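Long-range contacts in N-acetylglucosamine 2-epimerase (Xylella fastidiosa, PDB 3GT5), which probably interconverts sugar epimers, as an (alpha/alpha)6-barrel member of the N-acylglucosamine 2-epimerase family of isomerases: residues R170-N175 / G215-H220; A174-C179 / T251-L256. All blocks are in the same frame, centred on the assembly; numbering follows the deposited sequence.

Interaction 1 of 2, residues R170-N175 / G215-H220; sequences RGQNAN and GLVWEH
Gln172 and Glu219 meet twice, once through the backbone and once through their side chains. Gln172 N donates to Glu219 O at 2.9 Å with an N-H...O angle of 167°. The same carbonyl oxygen receives a second hydrogen bond from a water, 3.2 Å from Glu219 O, which in turn accepts from Asn173 N at 3.1 Å. Near the N-terminal end of helix 172-189, Gln172 N is thus satisfied by Glu219 O directly and Asn173 N by the water, which hands its own proton to that carbonyl. A CA-H...O contact adds to this, with Gly171 CA 3.4 Å from Glu219 O. Gly171 and His220 form an antiparallel non-hydrogen-bonded pair, and the small two-stranded ladder 170-171/220-221 continues in the backbone bonding of Arg170 with Tyr221. In the (alpha/alpha)6 barrel expected of this family, the ladder belongs to the connections at the N-terminal end of helix 172-189. The chain of Gln172 bends at chi2, and NE2 donates a hydrogen bond to Glu219 OE1 at 3.1 Å. The donor lies on the syn side, 28° out of the carboxylate plane, with the amide turned 85° against the carboxylate. Glu219 OE2 is taken by His249 ND1, and Gln172 OE1 accepts from Trp253 NE1, while Val217 CG1 packs 3.6 Å from that same Gln172 OE1. Asn173 lends CB to the contact, 3.8 Å from Glu219 OE1, and its ND2 donates to Phe240 O. Within the first segment, Asn175 ND2 reaches back to Gly171 O at 3.0 Å, and Asn175 OD1 accepts from Tyr156 N.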
ATOM      1  N   ARG A 170     -13.438 -13.531  -1.562  1.00 17.03           N
ATOM      2  CA  ARG A 170     -13.614 -12.120  -1.315  1.00 16.92           C
ATOM      3  C   ARG A 170     -12.532 -11.698  -0.287  1.00 18.30           C
ATOM      4  O   ARG A 170     -12.314 -12.390   0.741  1.00 18.22           O
ATOM      5  CB  ARG A 170     -15.005 -11.855  -0.778  1.00 17.40           C
ATOM      6  CG  ARG A 170     -16.134 -12.263  -1.747  1.00 17.43           C
ATOM      7  CD  ARG A 170     -16.171 -11.409  -2.964  1.00 18.44           C
ATOM      8  NE  ARG A 170     -17.233 -11.887  -3.868  1.00 18.43           N
ATOM      9  CZ  ARG A 170     -17.087 -12.753  -4.850  1.00 19.16           C
ATOM     10  NH1 ARG A 170     -15.891 -13.253  -5.191  1.00 18.09           N
ATOM     11  NH2 ARG A 170     -18.172 -13.085  -5.555  1.00 22.12           N
ATOM     12  N   GLY A 171     -11.926 -10.531  -0.524  1.00 17.88           N
ATOM     13  CA  GLY A 171     -10.727 -10.124   0.188  1.00 17.65           C
ATOM     14  C   GLY A 171     -10.794  -8.686   0.621  1.00 17.48           C
ATOM     15  O   GLY A 171     -11.258  -7.830  -0.154  1.00 17.46           O
ATOM     16  N   GLN A 172     -10.333  -8.406   1.849  1.00 17.08           N
ATOM     17  CA  GLN A 172     -10.337  -7.022   2.339  1.00 16.16           C
ATOM     18  C   GLN A 172      -9.217  -6.222   1.643  1.00 16.91           C
ATOM     19  O   GLN A 172      -9.367  -4.986   1.465  1.00 15.72           O
ATOM     20  CB  GLN A 172     -10.258  -6.931   3.886  1.00 17.68           C
ATOM     21  CG  GLN A 172      -8.847  -7.074   4.477  1.00 14.89           C
ATOM     22  CD  GLN A 172      -8.073  -5.763   4.413  1.00 18.84           C
ATOM     23  OE1 GLN A 172      -8.683  -4.712   4.603  1.00 21.38           O
ATOM     24  NE2 GLN A 172      -6.761  -5.821   4.190  1.00 17.52           N
ATOM     25  N   ASN A 173      -8.103  -6.890   1.286  1.00 15.92           N
ATOM     26  CA  ASN A 173      -6.868  -6.182   0.877  1.00 17.73           C
ATOM     27  C   ASN A 173      -7.032  -5.369  -0.404  1.00 17.95           C
ATOM     28  O   ASN A 173      -6.644  -4.186  -0.451  1.00 16.88           O
ATOM     29  CB  ASN A 173      -5.735  -7.207   0.729  1.00 19.60           C
ATOM     30  CG  ASN A 173      -4.352  -6.615   0.892  1.00 22.84           C
ATOM     31  OD1 ASN A 173      -4.179  -5.439   1.064  1.00 30.19           O
ATOM     32  ND2 ASN A 173      -3.356  -7.473   0.891  1.00 25.30           N
ATOM     33  N   ALA A 174      -7.658  -5.949  -1.429  1.00 17.88           N
ATOM     34  CA  ALA A 174      -7.915  -5.181  -2.651  1.00 17.17           C
ATOM     35  C   ALA A 174      -8.870  -3.986  -2.376  1.00 16.30           C
ATOM     36  O   ALA A 174      -8.691  -2.913  -2.952  1.00 15.52           O
ATOM     37  CB  ALA A 174      -8.437  -6.085  -3.790  1.00 17.36           C
ATOM     38  N   ASN A 175      -9.853  -4.159  -1.490  1.00 14.76           N
ATOM     39  CA  ASN A 175     -10.786  -3.101  -1.136  1.00 15.31           C
ATOM     40  C   ASN A 175     -10.113  -1.989  -0.356  1.00 15.70           C
ATOM     41  O   ASN A 175     -10.426  -0.805  -0.507  1.00 15.73           O
ATOM     42  CB  ASN A 175     -11.981  -3.724  -0.413  1.00 14.45           C
ATOM     43  CG  ASN A 175     -12.927  -4.376  -1.398  1.00 16.64           C
ATOM     44  OD1 ASN A 175     -13.671  -3.680  -2.077  1.00 16.57           O
ATOM     45  ND2 ASN A 175     -12.876  -5.729  -1.520  1.00 16.63           N
ATOM     46  N   GLY A 215     -14.065  -6.937  16.035  1.00 25.45           N
ATOM     47  CA  GLY A 215     -13.641  -5.552  15.959  1.00 24.03           C
ATOM     48  C   GLY A 215     -12.352  -5.261  15.220  1.00 22.58           C
ATOM     49  O   GLY A 215     -11.908  -4.088  15.188  1.00 23.51           O
ATOM     50  N   LEU A 216     -11.718  -6.288  14.654  1.00 21.14           N
ATOM     51  CA  LEU A 216     -10.561  -6.109  13.775  1.00 20.30           C
ATOM     52  C   LEU A 216     -10.915  -6.621  12.393  1.00 18.61           C
ATOM     53  O   LEU A 216     -11.884  -7.362  12.239  1.00 19.31           O
ATOM     54  CB  LEU A 216      -9.327  -6.836  14.304  1.00 21.36           C
ATOM     55  CG  LEU A 216      -8.729  -6.313  15.613  1.00 23.17           C
ATOM     56  CD1 LEU A 216      -7.483  -7.160  15.924  1.00 26.78           C
ATOM     57  CD2 LEU A 216      -8.355  -4.837  15.532  1.00 25.36           C
ATOM     58  N   VAL A 217     -10.156  -6.208  11.382  1.00 16.91           N
ATOM     59  CA  VAL A 217     -10.418  -6.576  10.004  1.00 16.86           C
ATOM     60  C   VAL A 217      -9.645  -7.852   9.633  1.00 16.58           C
ATOM     61  O   VAL A 217      -8.417  -7.858   9.560  1.00 17.04           O
ATOM     62  CB  VAL A 217     -10.055  -5.428   9.022  1.00 16.72           C
ATOM     63  CG1 VAL A 217     -10.305  -5.823   7.568  1.00 17.68           C
ATOM     64  CG2 VAL A 217     -10.800  -4.115   9.408  1.00 16.72           C
ATOM     65  N   TRP A 218     -10.379  -8.928   9.417  1.00 17.29           N
ATOM     66  CA  TRP A 218      -9.833 -10.177   8.901  1.00 17.95           C
ATOM     67  C   TRP A 218      -9.661 -10.069   7.385  1.00 18.01           C
ATOM     68  O   TRP A 218     -10.357  -9.267   6.733  1.00 18.20           O
ATOM     69  CB  TRP A 218     -10.804 -11.317   9.272  1.00 18.45           C
ATOM     70  CG  TRP A 218     -10.329 -12.677   8.943  1.00 17.53           C
ATOM     71  CD1 TRP A 218     -10.759 -13.459   7.909  1.00 16.18           C
ATOM     72  CD2 TRP A 218      -9.348 -13.461   9.656  1.00 18.10           C
ATOM     73  NE1 TRP A 218     -10.097 -14.660   7.916  1.00 19.57           N
ATOM     74  CE2 TRP A 218      -9.235 -14.697   8.972  1.00 18.93           C
ATOM     75  CE3 TRP A 218      -8.556 -13.239  10.804  1.00 18.91           C
ATOM     76  CZ2 TRP A 218      -8.345 -15.706   9.375  1.00 20.85           C
ATOM     77  CZ3 TRP A 218      -7.681 -14.249  11.225  1.00 19.75           C
ATOM     78  CH2 TRP A 218      -7.595 -15.467  10.521  1.00 19.91           C
ATOM     79  N   GLU A 219      -8.737 -10.825   6.798  1.00 17.24           N
ATOM     80  CA  GLU A 219      -8.398 -10.666   5.392  1.00 18.94           C
ATOM     81  C   GLU A 219      -9.345 -11.346   4.425  1.00 17.77           C
ATOM     82  O   GLU A 219      -9.607 -10.817   3.339  1.00 17.89           O
ATOM     83  CB  GLU A 219      -7.011 -11.210   5.089  1.00 19.26           C
ATOM     84  CG  GLU A 219      -5.875 -10.519   5.810  1.00 19.90           C
ATOM     85  CD  GLU A 219      -5.656  -9.091   5.377  1.00 20.13           C
ATOM     86  OE1 GLU A 219      -5.740  -8.779   4.164  1.00 21.20           O
ATOM     87  OE2 GLU A 219      -5.426  -8.237   6.276  1.00 21.37           O
ATOM     88  N   HIS A 220      -9.830 -12.534   4.796  1.00 16.29           N
ATOM     89  CA  HIS A 220     -10.436 -13.473   3.833  1.00 16.74           C
ATOM     90  C   HIS A 220     -11.892 -13.807   4.114  1.00 16.51           C
ATOM     91  O   HIS A 220     -12.273 -14.015   5.237  1.00 15.73           O
ATOM     92  CB  HIS A 220      -9.665 -14.776   3.862  1.00 18.11           C
ATOM     93  CG  HIS A 220      -8.200 -14.584   3.784  1.00 18.37           C
ATOM     94  ND1 HIS A 220      -7.612 -13.876   2.758  1.00 17.55           N
ATOM     95  CD2 HIS A 220      -7.200 -14.961   4.613  1.00 19.44           C
ATOM     96  CE1 HIS A 220      -6.298 -13.875   2.929  1.00 21.42           C
ATOM     97  NE2 HIS A 220      -6.024 -14.516   4.050  1.00 20.21           N
TER
HETATM   98  O   HOH W   1      -7.501  -9.906   1.041  1.00 26.48           O

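Interaction 2 of 2, residues A174-C179 / T251-L256; sequences ANMHMC and TEWAKL
Asn175 touches Trp253 only lightly, its backbone O coming obliquely to Trp253 CH2. Next in sequence, Met176 CG lies over one face of the Trp253 indole, 3.6 Å from the centroid of the five-membered ring, a CH-pi contact. With CG anti to the backbone N (chi1 -171°), the Met176 chain reaches from helix 172-189 to helix 247-263, whose short segments run nearly parallel, 28° apart and 10.7 Å between axes. Met176 SD makes an oblique Met-aromatic contact, 4.2 Å from the same centroid. The bend at chi3 then carries Met176 CE to Glu252 OE1 at 3.4 Å and over the His177 ring. His177 places CE1 3.3 Å from Glu252 OE2, its ring plane 74° from the carboxylate. A water in the plane of that ring, 3.2 Å from His177 NE2, donates to Glu252 OE1 at 2.8 Å; His177 ND1 is paired with Glu180. One turn on from Met176, Cys179 SG comes obliquely to Trp253 CZ3 at 3.8 Å, and Leu256 CD1 packs against Met176 CG and O, over the Trp253 ring. The two inner helices of the (alpha/alpha)6 barrel therefore meet mainly through apolar and sulfur-aromatic packing, and the one water-bridged polar link runs between His177 and Glu252, where the water satisfies carboxylate oxygen OE1.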
ATOM      1  N   ALA A 174      -7.658  -5.949  -1.429  1.00 17.88           N
ATOM      2  CA  ALA A 174      -7.915  -5.181  -2.651  1.00 17.17           C
ATOM      3  C   ALA A 174      -8.870  -3.986  -2.376  1.00 16.30           C
ATOM      4  O   ALA A 174      -8.691  -2.913  -2.952  1.00 15.52           O
ATOM      5  CB  ALA A 174      -8.437  -6.085  -3.790  1.00 17.36           C
ATOM      6  N   ASN A 175      -9.853  -4.159  -1.490  1.00 14.76           N
ATOM      7  CA  ASN A 175     -10.786  -3.101  -1.136  1.00 15.31           C
ATOM      8  C   ASN A 175     -10.113  -1.989  -0.356  1.00 15.70           C
ATOM      9  O   ASN A 175     -10.426  -0.805  -0.507  1.00 15.73           O
ATOM     10  CB  ASN A 175     -11.981  -3.724  -0.413  1.00 14.45           C
ATOM     11  CG  ASN A 175     -12.927  -4.376  -1.398  1.00 16.64           C
ATOM     12  OD1 ASN A 175     -13.671  -3.680  -2.077  1.00 16.57           O
ATOM     13  ND2 ASN A 175     -12.876  -5.729  -1.520  1.00 16.63           N
ATOM     14  N   MET A 176      -9.172  -2.368   0.512  1.00 14.36           N
ATOM     15  CA  MET A 176      -8.352  -1.409   1.271  1.00 13.72           C
ATOM     16  C   MET A 176      -7.494  -0.543   0.337  1.00 14.44           C
ATOM     17  O   MET A 176      -7.500   0.704   0.439  1.00 14.70           O
ATOM     18  CB  MET A 176      -7.449  -2.160   2.260  1.00 13.60           C
ATOM     19  CG  MET A 176      -6.698  -1.280   3.253  1.00 14.97           C
ATOM     20  SD  MET A 176      -5.375  -2.212   4.229  1.00 10.03           S
ATOM     21  CE  MET A 176      -4.378  -2.608   2.839  1.00 18.08           C
ATOM     22  N   HIS A 177      -6.794  -1.189  -0.607  1.00 14.43           N
ATOM     23  CA  HIS A 177      -6.017  -0.440  -1.583  1.00 14.83           C
ATOM     24  C   HIS A 177      -6.898   0.343  -2.522  1.00 14.93           C
ATOM     25  O   HIS A 177      -6.481   1.392  -2.996  1.00 15.40           O
ATOM     26  CB  HIS A 177      -5.004  -1.313  -2.291  1.00 14.28           C
ATOM     27  CG  HIS A 177      -3.905  -1.740  -1.374  1.00 17.81           C
ATOM     28  ND1 HIS A 177      -2.990  -0.839  -0.868  1.00 20.23           N
ATOM     29  CD2 HIS A 177      -3.609  -2.940  -0.818  1.00 20.53           C
ATOM     30  CE1 HIS A 177      -2.160  -1.477  -0.057  1.00 23.08           C
ATOM     31  NE2 HIS A 177      -2.507  -2.751  -0.021  1.00 19.89           N
ATOM     32  N   MET A 178      -8.089  -0.171  -2.825  1.00 16.01           N
ATOM     33  CA  MET A 178      -9.026   0.585  -3.656  1.00 16.97           C
ATOM     34  C   MET A 178      -9.528   1.838  -2.913  1.00 16.84           C
ATOM     35  O   MET A 178      -9.698   2.868  -3.529  1.00 17.00           O
ATOM     36  CB  MET A 178     -10.199  -0.281  -4.154  1.00 17.70           C
ATOM     37  CG  MET A 178     -10.983   0.357  -5.334  1.00 18.01           C
ATOM     38  SD  MET A 178     -10.021   0.647  -6.838  1.00 13.09           S
ATOM     39  CE  MET A 178      -9.910  -1.076  -7.336  1.00 22.21           C
ATOM     40  N   CYS A 179      -9.739   1.769  -1.600  1.00 16.90           N
ATOM     41  CA  CYS A 179     -10.123   2.957  -0.815  1.00 17.26           C
ATOM     42  C   CYS A 179      -9.011   4.009  -0.934  1.00 17.93           C
ATOM     43  O   CYS A 179      -9.273   5.187  -1.235  1.00 15.93           O
ATOM     44  CB  CYS A 179     -10.428   2.585   0.646  1.00 17.52           C
ATOM     45  SG  CYS A 179     -10.709   3.943   1.761  1.00 18.79           S
ATOM     46  N   THR A 251      -3.608  -0.762  11.126  1.00 15.37           N
ATOM     47  CA  THR A 251      -3.048   0.589  11.200  1.00 14.58           C
ATOM     48  C   THR A 251      -3.179   1.321   9.868  1.00 15.17           C
ATOM     49  O   THR A 251      -3.449   2.531   9.841  1.00 16.07           O
ATOM     50  CB  THR A 251      -1.630   0.611  11.744  1.00 13.26           C
ATOM     51  OG1 THR A 251      -0.741  -0.045  10.821  1.00 16.39           O
ATOM     52  CG2 THR A 251      -1.622  -0.078  13.163  1.00 14.00           C
ATOM     53  N   GLU A 252      -3.000   0.597   8.770  1.00 14.71           N
ATOM     54  CA  GLU A 252      -3.212   1.187   7.443  1.00 15.50           C
ATOM     55  C   GLU A 252      -4.634   1.683   7.302  1.00 15.36           C
ATOM     56  O   GLU A 252      -4.858   2.771   6.760  1.00 14.28           O
ATOM     57  CB  GLU A 252      -2.895   0.172   6.362  1.00 15.43           C
ATOM     58  CG  GLU A 252      -2.949   0.692   4.935  1.00 19.75           C
ATOM     59  CD  GLU A 252      -2.201  -0.177   3.915  1.00 22.33           C
ATOM     60  OE1 GLU A 252      -1.631  -1.277   4.239  1.00 25.93           O
ATOM     61  OE2 GLU A 252      -2.169   0.216   2.724  1.00 28.35           O
ATOM     62  N   TRP A 253      -5.607   0.906   7.758  1.00 15.52           N
ATOM     63  CA  TRP A 253      -6.999   1.398   7.756  1.00 15.49           C
ATOM     64  C   TRP A 253      -7.173   2.631   8.655  1.00 15.75           C
ATOM     65  O   TRP A 253      -7.917   3.570   8.314  1.00 16.19           O
ATOM     66  CB  TRP A 253      -7.962   0.291   8.183  1.00 16.20           C
ATOM     67  CG  TRP A 253      -8.487  -0.517   7.067  1.00 15.93           C
ATOM     68  CD1 TRP A 253      -8.265  -1.846   6.821  1.00 16.76           C
ATOM     69  CD2 TRP A 253      -9.326  -0.047   6.006  1.00 15.98           C
ATOM     70  NE1 TRP A 253      -8.908  -2.228   5.679  1.00 19.18           N
ATOM     71  CE2 TRP A 253      -9.593  -1.152   5.170  1.00 15.83           C
ATOM     72  CE3 TRP A 253      -9.881   1.210   5.687  1.00 16.43           C
ATOM     73  CZ2 TRP A 253     -10.385  -1.052   3.998  1.00 15.24           C
ATOM     74  CZ3 TRP A 253     -10.679   1.304   4.530  1.00 17.15           C
ATOM     75  CH2 TRP A 253     -10.937   0.181   3.724  1.00 15.82           C
ATOM     76  N   ALA A 254      -6.529   2.638   9.824  1.00 15.26           N
ATOM     77  CA  ALA A 254      -6.598   3.787  10.711  1.00 15.38           C
ATOM     78  C   ALA A 254      -6.130   5.052   9.977  1.00 16.01           C
ATOM     79  O   ALA A 254      -6.775   6.124  10.072  1.00 16.28           O
ATOM     80  CB  ALA A 254      -5.797   3.574  11.981  1.00 14.72           C
ATOM     81  N   LYS A 255      -5.050   4.926   9.221  1.00 16.41           N
ATOM     82  CA  LYS A 255      -4.541   6.023   8.393  1.00 16.31           C
ATOM     83  C   LYS A 255      -5.558   6.450   7.328  1.00 14.81           C
ATOM     84  O   LYS A 255      -5.841   7.651   7.152  1.00 16.13           O
ATOM     85  CB  LYS A 255      -3.226   5.601   7.753  1.00 16.78           C
ATOM     86  CG  LYS A 255      -2.509   6.688   6.922  1.00 18.81           C
ATOM     87  CD  LYS A 255      -1.509   6.125   5.911  1.00 22.49           C
ATOM     88  CE  LYS A 255      -2.185   5.435   4.764  1.00 22.70           C
ATOM     89  NZ  LYS A 255      -1.233   4.673   4.009  1.00 26.24           N
ATOM     90  N   LEU A 256      -6.103   5.481   6.605  1.00 14.53           N
ATOM     91  CA  LEU A 256      -7.089   5.805   5.575  1.00 15.59           C
ATOM     92  C   LEU A 256      -8.334   6.479   6.155  1.00 15.64           C
ATOM     93  O   LEU A 256      -8.884   7.420   5.542  1.00 15.71           O
ATOM     94  CB  LEU A 256      -7.482   4.558   4.785  1.00 15.96           C
ATOM     95  CG  LEU A 256      -6.392   3.908   3.955  1.00 16.59           C
ATOM     96  CD1 LEU A 256      -7.007   2.630   3.359  1.00 18.11           C
ATOM     97  CD2 LEU A 256      -5.759   4.834   2.822  1.00 17.87           C
TER
HETATM   98  O   HOH W   2      -0.566  -3.206   2.434  1.00 25.40           O

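How the interactions relate
Interaction 1 begins on strand 170-171 and runs into helix 172-189, where interaction 2 starts; the two share Ala174 and Asn175. From there the chain runs through helix 192-211 and returns at 215-220, where interaction 1 closes a loop with 39 residues between its segments. It continues past strand 220-221 into helix 247-263, where interaction 2 closes a longer loop, 71 residues between segments. The loops are staggered and overlap, neither lying inside the other. Their centres lie 10 Å apart, and Gln172 and Trp253 connect them directly. Together they tie the N-terminal end of helix 172-189 to the loop after helix 192-211, and its next turn to helix 247-263.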